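Local coordinates for succinylglutamate desuccinylase/aspartoacylase (Ruegeria sp. TM1040, PDB 3NA6), which probably hydrolyses the amide bond of N-acylated amino acids, as metal-dependent relatives in the succinylglutamate desuccinylase/aspartoacylase family do, at residues 7-12 and 21-26; 16-21 and 42-47; 143-148 and 206-211; 152-157 and 180-185. All coordinates share one frame; numbering follows the deposited sequence. Where two conformers were deposited one is given.

How the contacts relate
From the N terminus, contact 1 closes the hairpin of strands 8-9 and 17-26, and contact 2 pairs the earlier part of strand 17-26 with strand 36-46. Their segments alternate along the chain and share Gly21, so the two crossing contacts build one margin of the large mixed sheet. Contact 3 then closes a loop of 57 residues, bringing segment 143-148 beside strand 205-210 near the centre of the chain. Contact 4 is nested inside that loop and spans the beta-alpha-beta unit of strands 156-160 and 182-186. Contacts 3 and 4 touch, with Glu210 O 2.9 Å from Phe156 N in a probable hydrogen bond. Contacts 1 and 4 lie about 34 Å apart, centre to centre.

Contact 1 (7-12 and 21-26); sequences ISPTIP and GFLKLP
Ile7 and Leu25 meet across the beta hairpin of strands 8-9 and 17-26, whose short first strand is an outermost strand of the large mixed sheet within this chain. Ile7 divides its branches between two leucines: CG1 lies 3.7 Å from Leu25 CB, while CG2 reaches to 3.8 Å from Leu23 CB. Pro9 adds its CB, 4.0 Å from Leu23 CD2, the two side chains crossing obliquely. Tyr129 of helix 122-134 touches both Ile7 and Pro9, which places these apolar groups against the helical layer.

The antiparallel pairing is evident from two reciprocal backbone bonds between Ser8 and Lys24. The polar ends of these two side chains meet through a water, which stands 2.7 Å from Ser8 OG and 2.8 Å from Lys24 NZ and also donates to Lys24 O. Bends late in the lysine chain (chi3 126°, chi4 -45°) lead NZ to this water. Lys24 also forms a cation-pi interaction with Phe261 of the second subunit.

Thr10 takes part through both backbone and side chain. Its N donates to Phe22 O, and its OG1, set between backbone N and carbonyl carbon (chi1 66°), accepts a 2.8 Å hydrogen bond from Phe22 N.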
loop_
_atom_site.group_PDB
_atom_site.type_symbol
_atom_site.label_atom_id
_atom_site.label_comp_id
_atom_site.label_asym_id
_atom_site.label_seq_id
_atom_site.Cartn_x
_atom_site.Cartn_y
_atom_site.Cartn_z
ATOM N N ILE A 7 -2.731 2.455 30.928
ATOM C CA ILE A 7 -2.034 1.165 30.994
ATOM C C ILE A 7 -2.280 0.466 32.329
ATOM O O ILE A 7 -2.224 1.107 33.364
ATOM C CB ILE A 7 -0.517 1.306 30.709
ATOM C CG1 ILE A 7 -0.306 1.502 29.204
ATOM C CG2 ILE A 7 0.289 0.120 31.310
ATOM C CD1 ILE A 7 1.069 1.997 28.817
ATOM N N SER A 8 -2.580 -0.831 32.297
ATOM C CA SER A 8 -2.602 -1.641 33.510
ATOM C C SER A 8 -1.805 -2.921 33.331
ATOM O O SER A 8 -2.030 -3.666 32.384
ATOM C CB SER A 8 -4.019 -1.972 34.007
ATOM O OG SER A 8 -4.897 -2.147 32.937
ATOM N N PRO A 9 -0.856 -3.161 34.239
ATOM C CA PRO A 9 -0.085 -4.383 34.188
ATOM C C PRO A 9 -0.933 -5.578 34.494
ATOM O O PRO A 9 -1.920 -5.470 35.228
ATOM C CB PRO A 9 0.983 -4.196 35.272
ATOM C CG PRO A 9 0.934 -2.792 35.684
ATOM C CD PRO A 9 -0.404 -2.259 35.313
ATOM N N THR A 10 -0.595 -6.698 33.882
ATOM C CA THR A 10 -1.231 -7.970 34.174
ATOM C C THR A 10 -0.542 -8.678 35.352
ATOM O O THR A 10 -0.941 -9.758 35.744
ATOM C CB THR A 10 -1.208 -8.918 32.950
ATOM O OG1 THR A 10 0.142 -9.310 32.630
ATOM C CG2 THR A 10 -1.849 -8.256 31.760
ATOM N N ILE A 11 0.515 -8.094 35.889
ATOM C CA ILE A 11 1.221 -8.652 37.031
ATOM C C ILE A 11 1.458 -7.540 38.027
ATOM O O ILE A 11 1.423 -6.352 37.659
ATOM C CB ILE A 11 2.592 -9.216 36.665
ATOM C CG1 ILE A 11 3.389 -8.200 35.858
ATOM C CG2 ILE A 11 2.463 -10.538 35.949
ATOM C CD1 ILE A 11 4.914 -8.481 35.824
ATOM N N PRO A 12 1.676 -7.904 39.289
ATOM C CA PRO A 12 2.095 -6.858 40.228
ATOM C C PRO A 12 3.523 -6.446 39.888
ATOM O O PRO A 12 4.291 -7.278 39.339
ATOM C CB PRO A 12 2.068 -7.571 41.572
ATOM C CG PRO A 12 2.354 -9.048 41.212
ATOM C CD PRO A 12 1.586 -9.239 39.926
ATOM N N GLY A 21 4.574 -10.926 32.573
ATOM C CA GLY A 21 3.281 -10.528 32.071
ATOM C C GLY A 21 3.377 -9.422 31.060
ATOM O O GLY A 21 4.301 -9.417 30.244
ATOM N N PHE A 22 2.399 -8.509 31.105
ATOM C CA PHE A 22 2.242 -7.475 30.094
ATOM C C PHE A 22 1.789 -6.157 30.675
ATOM O O PHE A 22 1.106 -6.125 31.671
ATOM C CB PHE A 22 1.229 -7.901 29.022
ATOM C CG PHE A 22 1.487 -9.281 28.485
ATOM C CD1 PHE A 22 2.413 -9.484 27.466
ATOM C CD2 PHE A 22 0.879 -10.384 29.064
ATOM C CE1 PHE A 22 2.705 -10.760 27.021
ATOM C CE2 PHE A 22 1.179 -11.661 28.618
ATOM C CZ PHE A 22 2.087 -11.831 27.591
ATOM N N LEU A 23 2.204 -5.069 30.033
ATOM C CA LEU A 23 1.547 -3.796 30.188
ATOM C C LEU A 23 0.438 -3.729 29.123
ATOM O O LEU A 23 0.706 -3.674 27.913
ATOM C CB LEU A 23 2.561 -2.665 29.975
ATOM C CG LEU A 23 3.786 -2.708 30.904
ATOM C CD1 LEU A 23 4.693 -1.527 30.644
ATOM C CD2 LEU A 23 3.382 -2.749 32.356
ATOM N N LYS A 24 -0.798 -3.790 29.565
ATOM C CA LYS A 24 -1.937 -3.699 28.667
ATOM C C LYS A 24 -2.305 -2.255 28.375
ATOM O O LYS A 24 -2.768 -1.506 29.249
ATOM C CB LYS A 24 -3.123 -4.435 29.275
ATOM C CG LYS A 24 -4.333 -4.639 28.359
ATOM C CD LYS A 24 -5.313 -5.677 29.022
ATOM C CE LYS A 24 -6.735 -5.158 29.166
ATOM N NZ LYS A 24 -6.970 -3.763 29.683
ATOM N N LEU A 25 -2.073 -1.859 27.137
ATOM C CA LEU A 25 -2.401 -0.510 26.686
ATOM C C LEU A 25 -3.600 -0.645 25.779
ATOM O O LEU A 25 -3.478 -1.199 24.688
ATOM C CB LEU A 25 -1.193 0.054 25.940
ATOM C CG LEU A 25 -1.276 1.332 25.127
ATOM C CD1 LEU A 25 -1.912 2.396 25.959
ATOM C CD2 LEU A 25 0.164 1.661 24.705
ATOM N N PRO A 26 -4.766 -0.169 26.216
ATOM C CA PRO A 26 -5.910 -0.218 25.327
ATOM C C PRO A 26 -5.658 0.466 23.996
ATOM O O PRO A 26 -5.111 1.539 23.953
ATOM C CB PRO A 26 -7.004 0.505 26.112
ATOM C CG PRO A 26 -6.588 0.402 27.547
ATOM C CD PRO A 26 -5.088 0.495 27.490
HETATM O O HOH W 1 -5.519 -1.518 30.346
#

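Contact 2 (16-21 and 42-47)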
loop_
_atom_site.group_PDB
_atom_site.type_symbol
_atom_site.label_atom_id
_atom_site.label_comp_id
_atom_site.label_asym_id
_atom_site.label_seq_id
_atom_site.Cartn_x
_atom_site.Cartn_y
_atom_site.Cartn_z
ATOM N N ASP A 16 7.676 -9.546 45.798
ATOM C CA ASP A 16 8.844 -10.451 45.727
ATOM C C ASP A 16 8.610 -11.603 44.776
ATOM O O ASP A 16 7.492 -12.062 44.664
ATOM C CB ASP A 16 9.171 -11.018 47.097
ATOM C CG ASP A 16 9.897 -10.024 47.990
ATOM O OD1 ASP A 16 10.304 -8.931 47.532
ATOM O OD2 ASP A 16 10.089 -10.363 49.157
ATOM N N GLY A 17 9.660 -12.060 44.088
ATOM C CA GLY A 17 9.577 -13.195 43.191
ATOM C C GLY A 17 9.829 -12.827 41.732
ATOM O O GLY A 17 10.304 -11.762 41.430
ATOM N N VAL A 18 9.540 -13.747 40.842
ATOM C CA VAL A 18 9.708 -13.573 39.395
ATOM C C VAL A 18 8.304 -13.527 38.778
ATOM O O VAL A 18 7.500 -14.425 38.966
ATOM C CB VAL A 18 10.550 -14.710 38.816
ATOM C CG1 VAL A 18 10.532 -14.711 37.260
ATOM C CG2 VAL A 18 12.025 -14.653 39.364
ATOM N N HIS A 19 7.981 -12.448 38.089
ATOM C CA HIS A 19 6.655 -12.300 37.500
ATOM C C HIS A 19 6.786 -11.910 36.047
ATOM O O HIS A 19 7.493 -10.960 35.751
ATOM C CB HIS A 19 5.922 -11.191 38.223
ATOM C CG HIS A 19 5.570 -11.538 39.632
ATOM N ND1 HIS A 19 6.405 -11.268 40.694
ATOM C CD2 HIS A 19 4.501 -12.191 40.140
ATOM C CE1 HIS A 19 5.838 -11.698 41.804
ATOM N NE2 HIS A 19 4.680 -12.261 41.494
ATOM N N HIS A 20 6.082 -12.615 35.165
ATOM C CA HIS A 20 6.127 -12.367 33.730
ATOM C C HIS A 20 4.718 -12.045 33.259
ATOM O O HIS A 20 3.774 -12.806 33.503
ATOM C CB HIS A 20 6.601 -13.607 32.961
ATOM C CG HIS A 20 7.894 -14.196 33.454
ATOM N ND1 HIS A 20 9.106 -13.537 33.359
ATOM C CD2 HIS A 20 8.172 -15.421 33.970
ATOM C CE1 HIS A 20 10.062 -14.319 33.828
ATOM N NE2 HIS A 20 9.526 -15.472 34.198
ATOM N N GLY A 21 4.574 -10.926 32.573
ATOM C CA GLY A 21 3.281 -10.528 32.071
ATOM C C GLY A 21 3.377 -9.422 31.060
ATOM O O GLY A 21 4.301 -9.417 30.244
ATOM N N THR A 42 8.821 -8.245 32.602
ATOM C CA THR A 42 9.158 -9.148 33.689
ATOM C C THR A 42 9.617 -8.304 34.874
ATOM O O THR A 42 10.386 -7.342 34.709
ATOM C CB THR A 42 10.275 -10.134 33.290
ATOM O OG1 THR A 42 9.756 -11.128 32.405
ATOM C CG2 THR A 42 10.825 -10.829 34.520
ATOM N N VAL A 43 9.127 -8.632 36.058
ATOM C CA VAL A 43 9.624 -8.017 37.303
ATOM C C VAL A 43 10.218 -9.112 38.139
ATOM O O VAL A 43 9.587 -10.179 38.327
ATOM C CB VAL A 43 8.537 -7.301 38.098
ATOM C CG1 VAL A 43 9.127 -6.722 39.411
ATOM C CG2 VAL A 43 7.892 -6.221 37.224
ATOM N N ILE A 44 11.454 -8.876 38.592
ATOM C CA ILE A 44 12.128 -9.744 39.567
ATOM C C ILE A 44 12.556 -8.898 40.779
ATOM O O ILE A 44 13.328 -7.946 40.630
ATOM C CB ILE A 44 13.375 -10.459 38.966
ATOM C CG1 ILE A 44 13.008 -11.174 37.658
ATOM C CG2 ILE A 44 13.986 -11.434 40.005
ATOM C CD1 ILE A 44 14.212 -11.751 36.877
ATOM N N GLN A 45 12.056 -9.268 41.958
ATOM C CA GLN A 45 12.263 -8.518 43.195
ATOM C C GLN A 45 12.557 -9.450 44.370
ATOM O O GLN A 45 11.918 -10.496 44.532
ATOM C CB GLN A 45 11.050 -7.651 43.517
ATOM C CG GLN A 45 11.099 -6.987 44.890
ATOM C CD GLN A 45 9.889 -6.161 45.173
ATOM O OE1 GLN A 45 9.620 -5.164 44.485
ATOM N NE2 GLN A 45 9.124 -6.569 46.184
ATOM N N ASN A 46 13.534 -9.066 45.182
ATOM C CA ASN A 46 13.965 -9.887 46.299
ATOM C C ASN A 46 14.857 -9.077 47.213
ATOM O O ASN A 46 15.739 -8.368 46.742
ATOM C CB ASN A 46 14.720 -11.104 45.790
ATOM C CG ASN A 46 15.128 -12.065 46.907
ATOM O OD1 ASN A 46 16.304 -12.175 47.245
ATOM N ND2 ASN A 46 14.153 -12.737 47.492
ATOM N N GLY A 47 14.611 -9.180 48.513
ATOM C CA GLY A 47 15.396 -8.471 49.506
ATOM C C GLY A 47 15.404 -6.968 49.364
ATOM O O GLY A 47 14.385 -6.351 49.042
HETATM O O HOH W 2 12.017 -6.881 48.626
HETATM O O HOH W 3 12.544 -10.270 50.016
#
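This is an antiparallel strand pairing in the N-terminal part of the large mixed sheet, where strand 17-26 lies beside strand 36-46. The axes of segments 17-21 and 42-46 approach to 4.7 Å and run at 172°, and four successive bridges from Gly17-Gln45 to His20-Thr42 fix the register. Gly17 and His19 each form a reciprocal pair of backbone hydrogen bonds, with Gln45 and Val43 respectively. Between them, in a non-hydrogen-bonded pair, Val18 and Ile44 lie side by side, their CG2 methyls 3.8 Å apart.

His20 and Thr42 also point the same way. Thr42 OG1 sits in the plane of the imidazole at its edge, 2.7 Å from His20 ND1, in a hydrogen bond. The same hydroxyl bonds to Thr293 OG1 of the third subunit, tying this end of the pairing to the assembly.

At the other end Gln45 CG is anti to the backbone N (chi1 172°) and the chain stays extended, which carries the amide across to Asp16. Gln45 NE2 donates within its own amide plane to Asp16 OD1 at 3.0 Å, on the anti side but 34° out of the carboxylate plane. A water 2.6 Å from Asp16 OD2 and 2.8 Å from Gly47 N extends this polar closure. The alternation of hydrogen-bonded and non-hydrogen-bonded pairs is typical of an antiparallel beta hairpin, here built into a larger mixed sheet.

Contact 3 (143-148 and 206-211)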
loop_
_atom_site.group_PDB
_atom_site.type_symbol
_atom_site.label_atom_id
_atom_site.label_comp_id
_atom_site.label_asym_id
_atom_site.label_seq_id
_atom_site.Cartn_x
_atom_site.Cartn_y
_atom_site.Cartn_z
ATOM N N ASP A 143 19.127 1.818 29.123
ATOM C CA ASP A 143 18.415 1.901 27.856
ATOM C C ASP A 143 19.357 1.608 26.679
ATOM O O ASP A 143 20.214 2.422 26.345
ATOM C CB ASP A 143 17.768 3.294 27.680
ATOM C CG ASP A 143 16.815 3.371 26.474
ATOM O OD1 ASP A 143 15.950 2.484 26.264
ATOM O OD2 ASP A 143 16.938 4.344 25.717
ATOM N N PHE A 144 19.158 0.456 26.045
ATOM C CA PHE A 144 20.035 -0.052 24.993
ATOM C C PHE A 144 19.647 0.540 23.659
ATOM O O PHE A 144 18.461 0.580 23.318
ATOM C CB PHE A 144 19.904 -1.584 24.858
ATOM C CG PHE A 144 20.567 -2.359 25.951
ATOM C CD1 PHE A 144 21.878 -2.742 25.841
ATOM C CD2 PHE A 144 19.868 -2.725 27.099
ATOM C CE1 PHE A 144 22.486 -3.496 26.824
ATOM C CE2 PHE A 144 20.470 -3.451 28.090
ATOM C CZ PHE A 144 21.788 -3.848 27.953
ATOM N N HIS A 145 20.645 1.006 22.925
ATOM C CA HIS A 145 20.498 1.347 21.527
ATOM C C HIS A 145 21.571 0.707 20.668
ATOM O O HIS A 145 22.623 0.309 21.150
ATOM C CB HIS A 145 20.554 2.852 21.302
ATOM C CG HIS A 145 19.367 3.584 21.835
ATOM N ND1 HIS A 145 18.375 4.084 21.024
ATOM C CD2 HIS A 145 19.013 3.898 23.105
ATOM C CE1 HIS A 145 17.452 4.666 21.770
ATOM N NE2 HIS A 145 17.816 4.565 23.036
ATOM N N SER A 146 21.250 0.622 19.383
ATOM C CA SER A 146 22.168 0.235 18.306
ATOM C C SER A 146 21.804 1.112 17.094
ATOM O O SER A 146 20.867 1.914 17.171
ATOM C CB SER A 146 22.031 -1.259 18.011
ATOM O OG SER A 146 22.263 -1.954 19.238
ATOM N N GLY A 147 22.565 1.014 16.008
ATOM C CA GLY A 147 22.348 1.887 14.870
ATOM C C GLY A 147 21.010 1.774 14.169
ATOM O O GLY A 147 20.505 2.755 13.635
ATOM N N GLY A 148 20.427 0.587 14.174
ATOM C CA GLY A 148 19.226 0.329 13.402
ATOM C C GLY A 148 19.597 -0.068 11.978
ATOM O O GLY A 148 20.780 -0.173 11.651
ATOM N N LEU A 206 21.664 7.093 34.343
ATOM C CA LEU A 206 21.248 6.493 33.108
ATOM C C LEU A 206 22.484 5.860 32.459
ATOM O O LEU A 206 23.539 6.496 32.398
ATOM C CB LEU A 206 20.642 7.528 32.145
ATOM C CG LEU A 206 20.487 6.914 30.738
ATOM C CD1 LEU A 206 19.068 6.355 30.529
ATOM C CD2 LEU A 206 20.930 7.875 29.665
ATOM N N VAL A 207 22.333 4.619 31.987
ATOM C CA VAL A 207 23.369 3.909 31.214
ATOM C C VAL A 207 22.792 3.719 29.821
ATOM O O VAL A 207 21.643 3.276 29.663
ATOM C CB VAL A 207 23.685 2.544 31.896
ATOM C CG1 VAL A 207 24.408 1.590 30.964
ATOM C CG2 VAL A 207 24.454 2.790 33.171
ATOM N N THR A 208 23.522 4.149 28.811
ATOM C CA THR A 208 23.056 4.014 27.446
ATOM C C THR A 208 24.181 3.504 26.559
ATOM O O THR A 208 25.359 3.549 26.927
ATOM C CB THR A 208 22.382 5.303 26.897
ATOM O OG1 THR A 208 21.727 5.016 25.649
ATOM C CG2 THR A 208 23.375 6.454 26.715
ATOM N N THR A 209 23.801 2.973 25.405
ATOM C CA THR A 209 24.747 2.377 24.476
ATOM C C THR A 209 24.490 2.701 22.992
ATOM O O THR A 209 23.409 3.203 22.588
ATOM C CB THR A 209 24.627 0.869 24.552
ATOM O OG1 THR A 209 23.374 0.488 23.981
ATOM C CG2 THR A 209 24.682 0.345 25.964
ATOM N N GLU A 210 25.477 2.356 22.178
ATOM C CA GLU A 210 25.273 2.074 20.742
ATOM C C GLU A 210 26.100 0.834 20.451
ATOM O O GLU A 210 27.310 0.937 20.405
ATOM C CB GLU A 210 25.764 3.230 19.859
ATOM C CG GLU A 210 24.916 4.506 19.929
ATOM C CD GLU A 210 23.587 4.394 19.198
ATOM O OE1 GLU A 210 23.290 3.321 18.646
ATOM O OE2 GLU A 210 22.843 5.388 19.160
ATOM N N LEU A 211 25.478 -0.338 20.299
ATOM C CA LEU A 211 26.246 -1.592 20.285
ATOM C C LEU A 211 26.431 -2.254 18.925
ATOM O O LEU A 211 26.925 -3.375 18.854
ATOM C CB LEU A 211 25.647 -2.609 21.251
ATOM C CG LEU A 211 25.640 -2.198 22.722
ATOM C CD1 LEU A 211 24.957 -3.307 23.528
ATOM C CD2 LEU A 211 27.038 -1.872 23.211
HETATM O O HOH W 4 18.957 5.835 25.720
#
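The Phe144 ring meets Leu211 at its edge: Leu211 CD1 lies in the ring plane, 3.9 Å from Phe144 CD1, while Thr209 OG1 approaches the ring obliquely. Phe178 of helix 165-178 packs on the Phe144 side chain. Thr209 O and Thr208 OG1 approach the His145 ring obliquely, and the ring of His59 meets it with the planes at about 75°. His145 NE2 donates to Asp143 OD2 at 2.8 Å, arriving from above the carboxylate plane. That carboxylate has further partners, Thr55 on OD1 and Asn58 on OD2, and a water connects OD2 with Thr208 OG1.

The segments are joined at two places. Asp143 N donates to Val207 O at 3.0 Å, with an N-H...O angle of 169°. Farther along, His145 O takes two donors in its carbonyl plane from opposite sides of the C=O bond, Thr209 OG1 at 2.9 Å and Leu211 N at 3.0 Å. By contrast, Thr209 N is buried without a partner in the model.

These bonds restrain His145 at its carbonyl and NE2, which would be compatible with a possible metal site, empty in this model and unconfirmed, formed with His59 and Glu62 in this catalytic domain.

Contact 4 (152-157 and 180-185); sequences DFVPFA and APYSVQ
Tyr182 turns CG anti to its carbonyl carbon (chi1 -67°), and this sets one face of its ring against Val154, whose CB stands over that face at 4.0 Å from the ring centroid. The line to the centroid is only 24° off the ring normal, a CH-pi contact offset toward the rim. Phe156 instead holds CG between backbone N and carbonyl carbon (chi1 65°), sending its ring toward Val184. Two conformers of that valine were deposited, so the closeness of its CG2 to the ring is doubtful.

The backbones pair as parallel strands of the beta-alpha-beta unit 156-160, 165-178 and 182-186. Pro155 O accepts from Tyr182 N at 3.1 Å and also lies in the tyrosine ring plane, at its edge. Next, Ala157 N donates to Tyr182 O at 3.2 Å, and Ala157 O accepts from Val184 N at 3.1 Å.

Apolar contacts fill in around these bonds. The CG atoms of Pro155 and Pro181 are 3.9 Å apart, the two side chains crossing at about a right angle against Arg220 and Ile224 of helix 219-235. All three hydrogen bonds across the segments join backbone atoms, so the parallel register does not depend on side-chain polarity, and the side chains add apolar and CH-pi packing.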
loop_
_atom_site.group_PDB
_atom_site.type_symbol
_atom_site.label_atom_id
_atom_site.label_comp_id
_atom_site.label_asym_id
_atom_site.label_seq_id
_atom_site.Cartn_x
_atom_site.Cartn_y
_atom_site.Cartn_z
ATOM N N ASP A 152 25.553 1.930 11.454
ATOM C CA ASP A 152 26.381 0.988 12.239
ATOM C C ASP A 152 27.408 1.791 12.992
ATOM O O ASP A 152 27.888 2.783 12.490
ATOM C CB ASP A 152 27.009 -0.025 11.306
ATOM C CG ASP A 152 27.462 -1.300 12.008
ATOM O OD1 ASP A 152 27.331 -1.416 13.243
ATOM O OD2 ASP A 152 28.009 -2.169 11.292
ATOM N N PHE A 153 27.676 1.392 14.228
ATOM C CA PHE A 153 28.570 2.089 15.131
ATOM C C PHE A 153 29.582 1.118 15.710
ATOM O O PHE A 153 29.273 -0.057 15.897
ATOM C CB PHE A 153 27.793 2.636 16.334
ATOM C CG PHE A 153 26.920 3.795 16.040
ATOM C CD1 PHE A 153 25.605 3.612 15.699
ATOM C CD2 PHE A 153 27.389 5.092 16.185
ATOM C CE1 PHE A 153 24.779 4.686 15.472
ATOM C CE2 PHE A 153 26.543 6.180 15.957
ATOM C CZ PHE A 153 25.232 5.953 15.597
ATOM N N VAL A 154 30.777 1.609 16.052
ATOM C CA VAL A 154 31.639 0.845 16.941
ATOM C C VAL A 154 30.861 0.667 18.252
ATOM O O VAL A 154 30.085 1.551 18.622
ATOM C CB VAL A 154 33.015 1.519 17.199
ATOM C CG1 VAL A 154 33.834 1.542 15.907
ATOM C CG2 VAL A 154 32.859 2.919 17.769
ATOM N N PRO A 155 31.060 -0.471 18.966
ATOM C CA PRO A 155 30.193 -0.710 20.127
ATOM C C PRO A 155 30.618 0.078 21.342
ATOM O O PRO A 155 31.665 -0.226 21.921
ATOM C CB PRO A 155 30.307 -2.204 20.351
ATOM C CG PRO A 155 31.719 -2.568 19.790
ATOM C CD PRO A 155 31.904 -1.635 18.630
ATOM N N PHE A 156 29.846 1.119 21.698
ATOM C CA PHE A 156 30.185 1.935 22.879
ATOM C C PHE A 156 29.102 2.002 23.956
ATOM O O PHE A 156 27.907 1.825 23.695
ATOM C CB PHE A 156 30.714 3.345 22.507
ATOM C CG PHE A 156 29.721 4.228 21.836
ATOM C CD1 PHE A 156 28.792 4.940 22.573
ATOM C CD2 PHE A 156 29.720 4.378 20.463
ATOM C CE1 PHE A 156 27.872 5.791 21.933
ATOM C CE2 PHE A 156 28.808 5.218 19.836
ATOM C CZ PHE A 156 27.888 5.918 20.576
ATOM N N ALA A 157 29.544 2.227 25.184
ATOM C CA ALA A 157 28.650 2.704 26.251
ATOM C C ALA A 157 28.892 4.212 26.374
ATOM O O ALA A 157 30.050 4.669 26.232
ATOM C CB ALA A 157 28.977 2.006 27.541
ATOM N N ALA A 180 32.216 -1.474 27.708
ATOM C CA ALA A 180 32.089 -1.823 26.288
ATOM C C ALA A 180 33.469 -1.645 25.660
ATOM O O ALA A 180 34.376 -1.058 26.278
ATOM C CB ALA A 180 31.033 -0.945 25.586
ATOM N N PRO A 181 33.662 -2.174 24.456
ATOM C CA PRO A 181 34.997 -2.030 23.861
ATOM C C PRO A 181 35.351 -0.575 23.570
ATOM O O PRO A 181 36.524 -0.250 23.472
ATOM C CB PRO A 181 34.897 -2.849 22.561
ATOM C CG PRO A 181 33.828 -3.859 22.852
ATOM C CD PRO A 181 32.818 -3.109 23.697
ATOM N N TYR A 182 34.351 0.290 23.426
ATOM C CA TYR A 182 34.586 1.736 23.363
ATOM C C TYR A 182 33.773 2.436 24.455
ATOM O O TYR A 182 32.712 1.960 24.857
ATOM C CB TYR A 182 34.241 2.343 21.993
ATOM C CG TYR A 182 35.132 1.903 20.880
ATOM C CD1 TYR A 182 34.952 0.664 20.289
ATOM C CD2 TYR A 182 36.153 2.719 20.413
ATOM C CE1 TYR A 182 35.747 0.243 19.271
ATOM C CE2 TYR A 182 36.958 2.305 19.383
ATOM C CZ TYR A 182 36.756 1.059 18.825
ATOM O OH TYR A 182 37.545 0.625 17.796
ATOM N N SER A 183 34.320 3.543 24.931
ATOM C CA SER A 183 33.740 4.352 26.004
ATOM C C SER A 183 33.670 5.792 25.541
ATOM O O SER A 183 34.625 6.290 24.934
ATOM C CB SER A 183 34.623 4.274 27.249
ATOM O OG SER A 183 34.518 3.013 27.862
ATOM N N VAL A 184 32.539 6.434 25.824
ATOM C CA VAL A 184 32.293 7.831 25.469
ATOM C C VAL A 184 31.630 8.599 26.607
ATOM O O VAL A 184 30.794 8.051 27.322
ATOM C CB VAL A 184 31.296 7.975 24.306
ATOM C CG1 VAL A 184 31.525 9.319 23.632
ATOM C CG2 VAL A 184 31.394 6.817 23.329
ATOM N N GLN A 185 32.001 9.864 26.762
ATOM C CA GLN A 185 31.235 10.816 27.555
ATOM C C GLN A 185 31.025 12.036 26.656
ATOM O O GLN A 185 32.007 12.635 26.191
ATOM C CB GLN A 185 32.011 11.245 28.785
ATOM C CG GLN A 185 31.207 12.111 29.734
ATOM C CD GLN A 185 31.993 12.508 30.956
ATOM O OE1 GLN A 185 33.141 12.909 30.847
ATOM N NE2 GLN A 185 31.366 12.420 32.131
#